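Local coordinates for protein ACDH-11, isoform b (Caenorhabditis elegans, PDB 4Y9J) that belongs to the acyl-CoA dehydrogenase family of flavoproteins and binds flavin-adenine dinucleotide in a four-chain assembly, at residues T339-V342 with T347-K350; T23-Y28 with A334-T339; K29-L34 with Y326-I331. One frame throughout, in Å; residues are numbered along the deposited sequence.

Contact 1: T339-V342 with T347-K350. With FAD (flavin-adenine dinucleotide), chain C.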
loop_
_atom_site.group_PDB
_atom_site.type_symbol
_atom_site.label_atom_id
_atom_site.label_comp_id
_atom_site.label_asym_id
_atom_site.label_seq_id
_atom_site.Cartn_x
_atom_site.Cartn_y
_atom_site.Cartn_z
ATOM N N THR B 339 -16.367 24.862 -22.013
ATOM C CA THR B 339 -17.549 24.730 -22.843
ATOM C C THR B 339 -18.598 23.800 -22.240
ATOM O O THR B 339 -19.648 23.648 -22.759
ATOM C CB THR B 339 -17.229 24.191 -24.273
ATOM O OG1 THR B 339 -16.758 22.837 -24.189
ATOM C CG2 THR B 339 -16.192 25.071 -24.967
ATOM N N LYS B 340 -18.258 23.113 -21.156
ATOM C CA LYS B 340 -19.084 22.073 -20.562
ATOM C C LYS B 340 -19.540 22.376 -19.114
ATOM O O LYS B 340 -20.481 21.769 -18.632
ATOM C CB LYS B 340 -18.225 20.785 -20.414
ATOM C CG LYS B 340 -18.120 19.895 -21.616
ATOM C CD LYS B 340 -17.257 18.725 -21.190
ATOM C CE LYS B 340 -15.915 18.806 -21.833
ATOM N NZ LYS B 340 -16.009 18.255 -23.207
ATOM N N ARG B 341 -18.840 23.262 -18.416
ATOM C CA ARG B 341 -19.104 23.493 -16.983
ATOM C C ARG B 341 -19.958 24.734 -16.867
ATOM O O ARG B 341 -19.494 25.787 -17.217
ATOM C CB ARG B 341 -17.796 23.677 -16.213
ATOM C CG ARG B 341 -17.946 23.825 -14.700
ATOM C CD ARG B 341 -18.779 22.725 -14.011
ATOM N NE ARG B 341 -18.815 22.907 -12.532
ATOM C CZ ARG B 341 -19.460 22.116 -11.633
ATOM N NH1 ARG B 341 -20.124 21.016 -11.980
ATOM N NH2 ARG B 341 -19.414 22.426 -10.318
ATOM N N VAL B 342 -21.180 24.580 -16.349
ATOM C CA VAL B 342 -22.102 25.704 -16.101
ATOM C C VAL B 342 -21.844 26.278 -14.741
ATOM O O VAL B 342 -21.807 25.543 -13.724
ATOM C CB VAL B 342 -23.567 25.273 -16.159
ATOM C CG1 VAL B 342 -24.479 26.479 -15.932
ATOM C CG2 VAL B 342 -23.859 24.622 -17.514
ATOM N N THR B 347 -21.961 28.547 -19.414
ATOM C CA THR B 347 -20.727 27.815 -19.449
ATOM C C THR B 347 -19.614 28.799 -19.112
ATOM O O THR B 347 -19.696 30.006 -19.430
ATOM C CB THR B 347 -20.472 27.093 -20.795
ATOM O OG1 THR B 347 -20.513 28.029 -21.878
ATOM C CG2 THR B 347 -21.527 26.023 -21.050
ATOM N N GLN B 348 -18.621 28.308 -18.401
ATOM C CA GLN B 348 -17.449 29.167 -18.075
ATOM C C GLN B 348 -16.966 29.985 -19.262
ATOM O O GLN B 348 -16.542 31.103 -19.114
ATOM C CB GLN B 348 -16.263 28.384 -17.583
ATOM C CG GLN B 348 -16.474 27.664 -16.286
ATOM C CD GLN B 348 -15.317 26.716 -15.964
ATOM O OE1 GLN B 348 -14.688 26.133 -16.848
ATOM N NE2 GLN B 348 -15.054 26.549 -14.675
ATOM N N SER B 349 -16.987 29.371 -20.430
ATOM C CA SER B 349 -16.467 30.000 -21.616
ATOM C C SER B 349 -17.132 31.330 -21.954
ATOM O O SER B 349 -16.553 32.114 -22.702
ATOM C CB SER B 349 -16.621 29.016 -22.792
ATOM O OG SER B 349 -17.972 28.852 -23.160
ATOM N N LYS B 350 -18.376 31.535 -21.491
ATOM C CA LYS B 350 -19.138 32.743 -21.778
ATOM C C LYS B 350 -18.801 33.898 -20.815
ATOM O O LYS B 350 -19.295 35.033 -20.974
ATOM C CB LYS B 350 -20.673 32.460 -21.741
ATOM C CG LYS B 350 -21.165 31.351 -22.681
ATOM C CD LYS B 350 -20.977 31.779 -24.108
ATOM C CE LYS B 350 -20.632 30.638 -25.040
ATOM N NZ LYS B 350 -21.788 29.738 -25.252
HETATM P PA FAD C . -16.514 25.427 -10.152
HETATM O O1A FAD C . -17.406 26.644 -9.730
HETATM O O2A FAD C . -17.178 24.364 -11.041
HETATM O O5B FAD C . -15.232 25.871 -11.071
HETATM C C5B FAD C . -14.404 26.922 -10.633
HETATM C C4B FAD C . -13.968 27.632 -11.882
HETATM O O4B FAD C . -15.184 28.254 -12.358
HETATM C C3B FAD C . -12.944 28.700 -11.517
HETATM O O3B FAD C . -12.097 29.086 -12.629
HETATM C C2B FAD C . -13.861 29.854 -11.102
HETATM O O2B FAD C . -13.262 31.121 -11.291
HETATM C C1B FAD C . -14.917 29.683 -12.192
HETATM N N9A FAD C . -16.124 30.465 -11.880
HETATM C C8A FAD C . -17.144 30.060 -11.051
HETATM N N7A FAD C . -18.114 31.064 -11.044
HETATM C C5A FAD C . -17.682 32.088 -11.897
HETATM C C6A FAD C . -18.190 33.394 -12.354
HETATM N N6A FAD C . -19.382 33.761 -11.854
HETATM N N1A FAD C . -17.464 34.122 -13.233
HETATM C C2A FAD C . -16.269 33.746 -13.723
HETATM N N3A FAD C . -15.739 32.558 -13.340
HETATM C C4A FAD C . -16.366 31.712 -12.451
HETATM N N1 FAD C . -16.877 22.560 0.112
HETATM C C2 FAD C . -17.693 22.474 1.176
HETATM O O2 FAD C . -18.790 23.014 1.100
HETATM N N3 FAD C . -17.316 21.902 2.317
HETATM C C4 FAD C . -16.158 21.288 2.469
HETATM O O4 FAD C . -15.824 20.690 3.507
HETATM C C4X FAD C . -15.193 21.304 1.336
HETATM N N5 FAD C . -13.990 20.657 1.356
HETATM C C5X FAD C . -13.106 20.752 0.310
HETATM C C6 FAD C . -11.854 20.126 0.324
HETATM C C7 FAD C . -10.995 20.246 -0.792
HETATM C C7M FAD C . -9.650 19.625 -0.751
HETATM C C8 FAD C . -11.432 20.997 -1.972
HETATM C C8M FAD C . -10.517 21.135 -3.193
HETATM C C9 FAD C . -12.670 21.609 -2.007
HETATM C C9A FAD C . -13.533 21.507 -0.917
HETATM N N10 FAD C . -14.781 22.058 -0.948
HETATM C C10 FAD C . -15.654 21.998 0.137
HETATM C "C1'" FAD C . -15.222 22.691 -2.187
HETATM C "C2'" FAD C . -14.768 24.074 -2.571
HETATM O "O2'" FAD C . -15.367 25.078 -1.713
HETATM C "C3'" FAD C . -15.107 24.140 -4.064
HETATM O "O3'" FAD C . -14.174 23.377 -4.838
HETATM C "C4'" FAD C . -14.930 25.570 -4.481
HETATM O "O4'" FAD C . -15.984 26.318 -3.828
HETATM C "C5'" FAD C . -14.942 25.639 -6.018
HETATM O "O5'" FAD C . -16.231 25.197 -6.467
HETATM P P FAD C . -16.318 23.987 -7.582
HETATM O O1P FAD C . -15.406 22.863 -7.144
HETATM O O2P FAD C . -17.812 23.685 -7.758
HETATM O O3P FAD C . -15.701 24.750 -8.874
#
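Thr347 faces Val342 as an antiparallel, non-hydrogen-bonded pair, their CA atoms 4.2 Å apart. The methyl CG2 of Thr347 lies 3.5 Å from Thr339 O. Its hydroxyl OG1 is turned between the backbone N and the carbonyl carbon (chi1 56°). There it shares a hydrogen bond with Ser349 OG in the same segment. The CA of Thr347 also makes a CH...O contact of 3.3 Å with Arg341 O.

Gln348 comes next and closes the hairpin. Gln348 N donates to Arg341 O at 2.9 Å. Its side chain extends beyond CG and passes obliquely beside that of Arg341, with Gln348 CD 3.9 Å from Arg341 CB. The amide and guanidinium planes are almost perpendicular, 83° apart. Both groups end on the same FAD. Gln348 NE2 donates to the ribose oxygen FAD O4B at 2.9 Å and also bonds Cys420 O. Arg341 NE donates to the phosphate oxygen FAD O2A at 2.7 Å, while Arg341 NH2 adds weak bonds to FAD O2A and FAD O2P. Arg341 NH1 is held by Gln19 and by Lys193 O of the second subunit.

Ser349 OG lies 4.2 Å from Thr339 CA. This two-stranded hairpin follows helix 304-338 and forms part of an FAD site completed by the second subunit, as in other acyl-CoA dehydrogenases.

Contact 2: T23-Y28 with A334-T339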
loop_
_atom_site.group_PDB
_atom_site.type_symbol
_atom_site.label_atom_id
_atom_site.label_comp_id
_atom_site.label_asym_id
_atom_site.label_seq_id
_atom_site.Cartn_x
_atom_site.Cartn_y
_atom_site.Cartn_z
ATOM N N THR B 23 -12.179 16.799 -22.369
ATOM C CA THR B 23 -11.781 15.916 -23.459
ATOM C C THR B 23 -10.433 16.357 -24.040
ATOM O O THR B 23 -10.261 17.539 -24.327
ATOM C CB THR B 23 -12.803 15.981 -24.601
ATOM O OG1 THR B 23 -14.086 15.613 -24.111
ATOM C CG2 THR B 23 -12.438 15.045 -25.807
ATOM N N LEU B 24 -9.529 15.391 -24.244
ATOM C CA LEU B 24 -8.259 15.613 -24.902
ATOM C C LEU B 24 -8.464 15.405 -26.369
ATOM O O LEU B 24 -8.812 14.263 -26.895
ATOM C CB LEU B 24 -7.171 14.672 -24.394
ATOM C CG LEU B 24 -5.825 14.817 -25.081
ATOM C CD1 LEU B 24 -5.289 16.193 -24.793
ATOM C CD2 LEU B 24 -4.837 13.724 -24.681
ATOM N N HIS B 25 -8.270 16.490 -27.079
ATOM C CA HIS B 25 -8.406 16.424 -28.525
ATOM C C HIS B 25 -7.040 16.169 -29.158
ATOM O O HIS B 25 -6.034 16.382 -28.518
ATOM C CB HIS B 25 -8.973 17.745 -29.041
ATOM C CG HIS B 25 -10.285 18.125 -28.427
ATOM N ND1 HIS B 25 -11.467 17.485 -28.747
ATOM C CD2 HIS B 25 -10.614 19.115 -27.566
ATOM C CE1 HIS B 25 -12.461 18.055 -28.076
ATOM N NE2 HIS B 25 -11.966 19.033 -27.348
ATOM N N ASN B 26 -7.025 15.709 -30.422
ATOM C CA ASN B 26 -5.774 15.497 -31.181
ATOM C C ASN B 26 -4.896 16.723 -30.987
ATOM O O ASN B 26 -5.302 17.811 -31.431
ATOM C CB ASN B 26 -6.103 15.319 -32.670
ATOM C CG ASN B 26 -4.852 15.085 -33.534
ATOM O OD1 ASN B 26 -3.883 15.821 -33.442
ATOM N ND2 ASN B 26 -4.896 14.082 -34.362
ATOM N N PRO B 27 -3.719 16.586 -30.323
ATOM C CA PRO B 27 -2.961 17.758 -29.958
ATOM C C PRO B 27 -2.241 18.467 -31.116
ATOM O O PRO B 27 -1.778 19.570 -30.935
ATOM C CB PRO B 27 -1.996 17.235 -28.916
ATOM C CG PRO B 27 -1.799 15.821 -29.263
ATOM C CD PRO B 27 -3.145 15.400 -29.668
ATOM N N TYR B 28 -2.123 17.841 -32.267
ATOM C CA TYR B 28 -1.558 18.493 -33.405
ATOM C C TYR B 28 -2.670 19.366 -33.981
ATOM O O TYR B 28 -2.494 20.550 -34.136
ATOM C CB TYR B 28 -1.076 17.494 -34.458
ATOM C CG TYR B 28 -0.417 18.241 -35.580
ATOM C CD1 TYR B 28 0.822 18.807 -35.415
ATOM C CD2 TYR B 28 -1.100 18.524 -36.745
ATOM C CE1 TYR B 28 1.406 19.569 -36.420
ATOM C CE2 TYR B 28 -0.528 19.304 -37.736
ATOM C CZ TYR B 28 0.735 19.822 -37.563
ATOM O OH TYR B 28 1.303 20.588 -38.582
ATOM N N ALA B 334 -8.414 22.934 -20.031
ATOM C CA ALA B 334 -9.238 23.963 -19.361
ATOM C C ALA B 334 -10.157 24.604 -20.350
ATOM O O ALA B 334 -11.372 24.792 -20.076
ATOM C CB ALA B 334 -8.330 24.973 -18.662
ATOM N N ARG B 335 -9.678 24.953 -21.535
ATOM C CA ARG B 335 -10.603 25.506 -22.473
ATOM C C ARG B 335 -11.752 24.579 -22.921
ATOM O O ARG B 335 -12.893 25.042 -23.066
ATOM C CB ARG B 335 -9.954 26.181 -23.702
ATOM C CG ARG B 335 -9.519 25.244 -24.773
ATOM C CD ARG B 335 -8.791 25.985 -25.899
ATOM N NE ARG B 335 -8.447 25.038 -26.955
ATOM C CZ ARG B 335 -8.015 25.374 -28.163
ATOM N NH1 ARG B 335 -7.885 26.635 -28.514
ATOM N NH2 ARG B 335 -7.752 24.415 -29.044
ATOM N N ASP B 336 -11.475 23.297 -23.114
ATOM C CA ASP B 336 -12.546 22.380 -23.392
ATOM C C ASP B 336 -13.578 22.259 -22.239
ATOM O O ASP B 336 -14.764 22.221 -22.462
ATOM C CB ASP B 336 -11.978 21.019 -23.699
ATOM C CG ASP B 336 -13.033 20.057 -24.036
ATOM O OD1 ASP B 336 -13.462 20.062 -25.155
ATOM O OD2 ASP B 336 -13.405 19.231 -23.175
ATOM N N TYR B 337 -13.081 22.166 -21.031
ATOM C CA TYR B 337 -13.950 22.114 -19.847
ATOM C C TYR B 337 -14.841 23.338 -19.760
ATOM O O TYR B 337 -16.023 23.204 -19.404
ATOM C CB TYR B 337 -13.126 21.985 -18.614
ATOM C CG TYR B 337 -13.930 21.681 -17.363
ATOM C CD1 TYR B 337 -14.609 20.460 -17.219
ATOM C CD2 TYR B 337 -13.927 22.558 -16.305
ATOM C CE1 TYR B 337 -15.313 20.174 -16.047
ATOM C CE2 TYR B 337 -14.564 22.252 -15.100
ATOM C CZ TYR B 337 -15.267 21.087 -14.984
ATOM O OH TYR B 337 -15.960 20.814 -13.843
ATOM N N SER B 338 -14.291 24.507 -20.154
ATOM C CA SER B 338 -15.072 25.740 -20.134
ATOM C C SER B 338 -16.336 25.711 -20.973
ATOM O O SER B 338 -17.271 26.470 -20.706
ATOM C CB SER B 338 -14.217 26.948 -20.489
ATOM O OG SER B 338 -14.008 27.093 -21.873
ATOM N N THR B 339 -16.367 24.862 -22.013
ATOM C CA THR B 339 -17.549 24.730 -22.843
ATOM C C THR B 339 -18.598 23.800 -22.240
ATOM O O THR B 339 -19.648 23.648 -22.759
ATOM C CB THR B 339 -17.229 24.191 -24.273
ATOM O OG1 THR B 339 -16.758 22.837 -24.189
ATOM C CG2 THR B 339 -16.192 25.071 -24.967
#
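His25 and Asp336 form a His-carboxylate hydrogen bond between the N-terminal loop and the last turns of helix 304-338. This helix lies in the C-terminal domain of the acyl-CoA dehydrogenase fold. His25 NE2 donates to Asp336 OD1 at 2.8 Å. The donor meets OD1 from above the carboxylate plane, 56° out of it, and the ring and carboxylate planes stand 73° apart. The backbone N of Thr23 donates to Asp336 OD2 at 2.8 Å, although the position of OD2 is less certain. If OD2 is rightly placed, one carboxylate joins a side chain and a main chain of the same loop.

With chi1 at -178°, Asp336 CG stands opposite the backbone N, and the carboxylate meets the loop. Lys340 NZ is modelled in a salt bridge with the same uncertain OD2, which probably helps to balance its charge. Around the first shell, the ring of Phe591 from the second subunit meets the His25 ring nearly at right angles and also packs on Asp336. Asp336 is also held through its own backbone carbonyl. Asp336 O accepts from Thr339 N at 3.1 Å and, in the carbonyl plane, from Thr339 OG1 at 2.7 Å.

Contact 3: K29-L34 with Y326-I331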
loop_
_atom_site.group_PDB
_atom_site.type_symbol
_atom_site.label_atom_id
_atom_site.label_comp_id
_atom_site.label_asym_id
_atom_site.label_seq_id
_atom_site.Cartn_x
_atom_site.Cartn_y
_atom_site.Cartn_z
ATOM N N LYS B 29 -3.831 18.797 -34.250
ATOM C CA LYS B 29 -4.936 19.536 -34.859
ATOM C C LYS B 29 -5.479 20.654 -33.975
ATOM O O LYS B 29 -5.894 21.662 -34.452
ATOM C CB LYS B 29 -6.082 18.605 -35.170
ATOM C CG LYS B 29 -5.774 17.663 -36.325
ATOM C CD LYS B 29 -6.872 16.629 -36.526
ATOM C CE LYS B 29 -6.463 15.666 -37.599
ATOM N NZ LYS B 29 -7.523 14.664 -37.833
ATOM N N ASP B 30 -5.480 20.420 -32.666
ATOM C CA ASP B 30 -6.123 21.283 -31.718
ATOM C C ASP B 30 -5.188 22.378 -31.301
ATOM O O ASP B 30 -5.668 23.349 -30.661
ATOM C CB ASP B 30 -6.556 20.455 -30.491
ATOM C CG ASP B 30 -7.556 21.207 -29.555
ATOM O OD1 ASP B 30 -8.729 21.471 -29.974
ATOM O OD2 ASP B 30 -7.155 21.493 -28.408
ATOM N N ASP B 31 -3.881 22.256 -31.593
ATOM C CA ASP B 31 -2.933 23.270 -31.098
ATOM C C ASP B 31 -3.201 24.611 -31.834
ATOM O O ASP B 31 -3.281 24.619 -33.064
ATOM C CB ASP B 31 -1.459 22.872 -31.272
ATOM C CG ASP B 31 -0.485 23.765 -30.459
ATOM O OD1 ASP B 31 -0.033 24.824 -30.963
ATOM O OD2 ASP B 31 -0.118 23.378 -29.321
ATOM N N PRO B 32 -3.285 25.721 -31.073
ATOM C CA PRO B 32 -3.440 27.064 -31.628
ATOM C C PRO B 32 -2.407 27.477 -32.650
ATOM O O PRO B 32 -2.773 28.092 -33.630
ATOM C CB PRO B 32 -3.320 27.936 -30.388
ATOM C CG PRO B 32 -3.947 27.123 -29.312
ATOM C CD PRO B 32 -3.453 25.739 -29.607
ATOM N N ILE B 33 -1.130 27.188 -32.440
ATOM C CA ILE B 33 -0.101 27.697 -33.330
ATOM C C ILE B 33 0.914 26.748 -33.927
ATOM O O ILE B 33 1.651 27.162 -34.800
ATOM C CB ILE B 33 0.789 28.779 -32.701
ATOM C CG1 ILE B 33 1.518 28.273 -31.495
ATOM C CG2 ILE B 33 0.051 30.087 -32.433
ATOM C CD1 ILE B 33 2.693 29.178 -31.209
ATOM N N LEU B 34 0.980 25.503 -33.469
ATOM C CA LEU B 34 1.932 24.535 -34.006
ATOM C C LEU B 34 1.927 24.352 -35.524
ATOM O O LEU B 34 2.980 24.395 -36.154
ATOM C CB LEU B 34 1.686 23.164 -33.355
ATOM C CG LEU B 34 2.725 22.131 -33.726
ATOM C CD1 LEU B 34 4.130 22.664 -33.509
ATOM C CD2 LEU B 34 2.411 20.919 -32.874
ATOM N N TYR B 326 3.229 20.873 -20.788
ATOM C CA TYR B 326 2.326 20.977 -19.621
ATOM C C TYR B 326 1.459 22.240 -19.677
ATOM O O TYR B 326 0.257 22.190 -19.365
ATOM C CB TYR B 326 3.102 20.928 -18.317
ATOM C CG TYR B 326 3.778 19.590 -18.090
ATOM C CD1 TYR B 326 3.062 18.431 -18.130
ATOM C CD2 TYR B 326 5.142 19.492 -17.833
ATOM C CE1 TYR B 326 3.668 17.201 -17.930
ATOM C CE2 TYR B 326 5.747 18.267 -17.606
ATOM C CZ TYR B 326 4.998 17.126 -17.670
ATOM O OH TYR B 326 5.529 15.859 -17.548
ATOM N N MET B 327 2.073 23.348 -20.088
ATOM C CA MET B 327 1.353 24.610 -20.260
ATOM C C MET B 327 0.256 24.478 -21.316
ATOM O O MET B 327 -0.925 24.778 -21.081
ATOM C CB MET B 327 2.326 25.723 -20.587
ATOM C CG MET B 327 3.316 26.017 -19.474
ATOM S SD MET B 327 4.871 26.893 -19.922
ATOM C CE MET B 327 4.167 28.314 -20.583
ATOM N N ARG B 328 0.607 23.970 -22.479
ATOM C CA ARG B 328 -0.387 23.764 -23.538
ATOM C C ARG B 328 -1.436 22.747 -23.113
ATOM O O ARG B 328 -2.632 22.941 -23.405
ATOM C CB ARG B 328 0.295 23.326 -24.816
ATOM C CG ARG B 328 -0.643 22.808 -25.942
ATOM C CD ARG B 328 -1.653 23.811 -26.414
ATOM N NE ARG B 328 -0.980 25.024 -26.901
ATOM C CZ ARG B 328 -1.367 26.274 -26.716
ATOM N NH1 ARG B 328 -2.468 26.540 -26.008
ATOM N NH2 ARG B 328 -0.652 27.282 -27.253
ATOM N N ARG B 329 -1.030 21.659 -22.475
ATOM C CA ARG B 329 -1.997 20.636 -22.091
ATOM C C ARG B 329 -3.104 21.213 -21.130
ATOM O O ARG B 329 -4.288 21.022 -21.350
ATOM C CB ARG B 329 -1.303 19.393 -21.494
ATOM C CG ARG B 329 -2.245 18.322 -20.980
ATOM C CD ARG B 329 -3.136 17.799 -22.098
ATOM N NE ARG B 329 -2.383 17.113 -23.180
ATOM C CZ ARG B 329 -2.050 15.820 -23.172
ATOM N NH1 ARG B 329 -2.292 15.060 -22.111
ATOM N NH2 ARG B 329 -1.390 15.305 -24.208
ATOM N N ILE B 330 -2.689 21.931 -20.116
ATOM C CA ILE B 330 -3.628 22.475 -19.168
ATOM C C ILE B 330 -4.537 23.465 -19.831
ATOM O O ILE B 330 -5.711 23.460 -19.558
ATOM C CB ILE B 330 -2.964 22.936 -17.858
ATOM C CG1 ILE B 330 -4.013 23.035 -16.728
ATOM C CG2 ILE B 330 -2.335 24.294 -18.026
ATOM C CD1 ILE B 330 -4.625 21.698 -16.370
ATOM N N ILE B 331 -4.047 24.274 -20.762
ATOM C CA ILE B 331 -4.867 25.232 -21.412
ATOM C C ILE B 331 -5.849 24.505 -22.355
ATOM O O ILE B 331 -7.002 24.866 -22.450
ATOM C CB ILE B 331 -3.992 26.239 -22.225
ATOM C CG1 ILE B 331 -3.113 27.109 -21.322
ATOM C CG2 ILE B 331 -4.843 27.104 -23.157
ATOM C CD1 ILE B 331 -2.152 27.970 -22.148
HETATM O O HOH W 1 1.585 25.904 -28.664
#
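Asp31 and Arg328 both place CG anti to the backbone N, with chi1 -166° and 169°. The Arg328 chain then bends at chi2 and chi3, which brings its guanidinium against the loop. Asp31 OD2 and Arg328 NE form a salt bridge at 3.1 Å. The hydrogen bond within it is weak, because the N-H points poorly at the oxygen. The carboxylate and guanidinium planes are 86° apart, far from the coplanar pairing of a two-pronged bridge.

Pro32 supplies the other half of the contact. Pro32 CD sits over the centre of one guanidinium face, 3.6 Å from Arg328 CZ. Water 1 lies at the guanidinium edge, in its plane. It accepts from Arg328 NH2 and donates to Asp31 OD1, both at 3.0 Å, so it links the two groups a second time.

Asp31 OD1 is also tied to its own loop. Asp31 OD1 accepts from Ile33 N at 3.0 Å, an Asx turn. Asp31 OD1 also accepts from Leu34 N at 2.8 Å, where helix 34-41 begins. The two donors approach from opposite faces of the carboxylate plane, which probably limits its rotation.

Arg328 NH1 has a salt bridge to Glu362 of helix 352-383. The buried guanidinium is therefore paired with two acids that balance its charge. In turn, the cation and the two backbone N-H groups probably favour the ionised form of Asp31.

In the fold
All three contacts lie along the later part of helix 304-338 or just beyond it. Contact 3 uses residues 326-331, contact 2 uses 334-339, and contact 1 starts at Thr339, which it shares with contact 2. On the N-terminal side, 23-28 runs directly into 29-34, so contact 3 is nested inside the loop closed by contact 2. Their centres are about 9 Å apart, and Arg335 to Asp30 is a salt bridge between them. The centre of contact 1 lies about 12 Å from that of contact 2 and about 19 Å from that of contact 3. The N-terminal loop thus runs back along the helix, away from the FAD-binding hairpin, and all three contacts touch the second subunit.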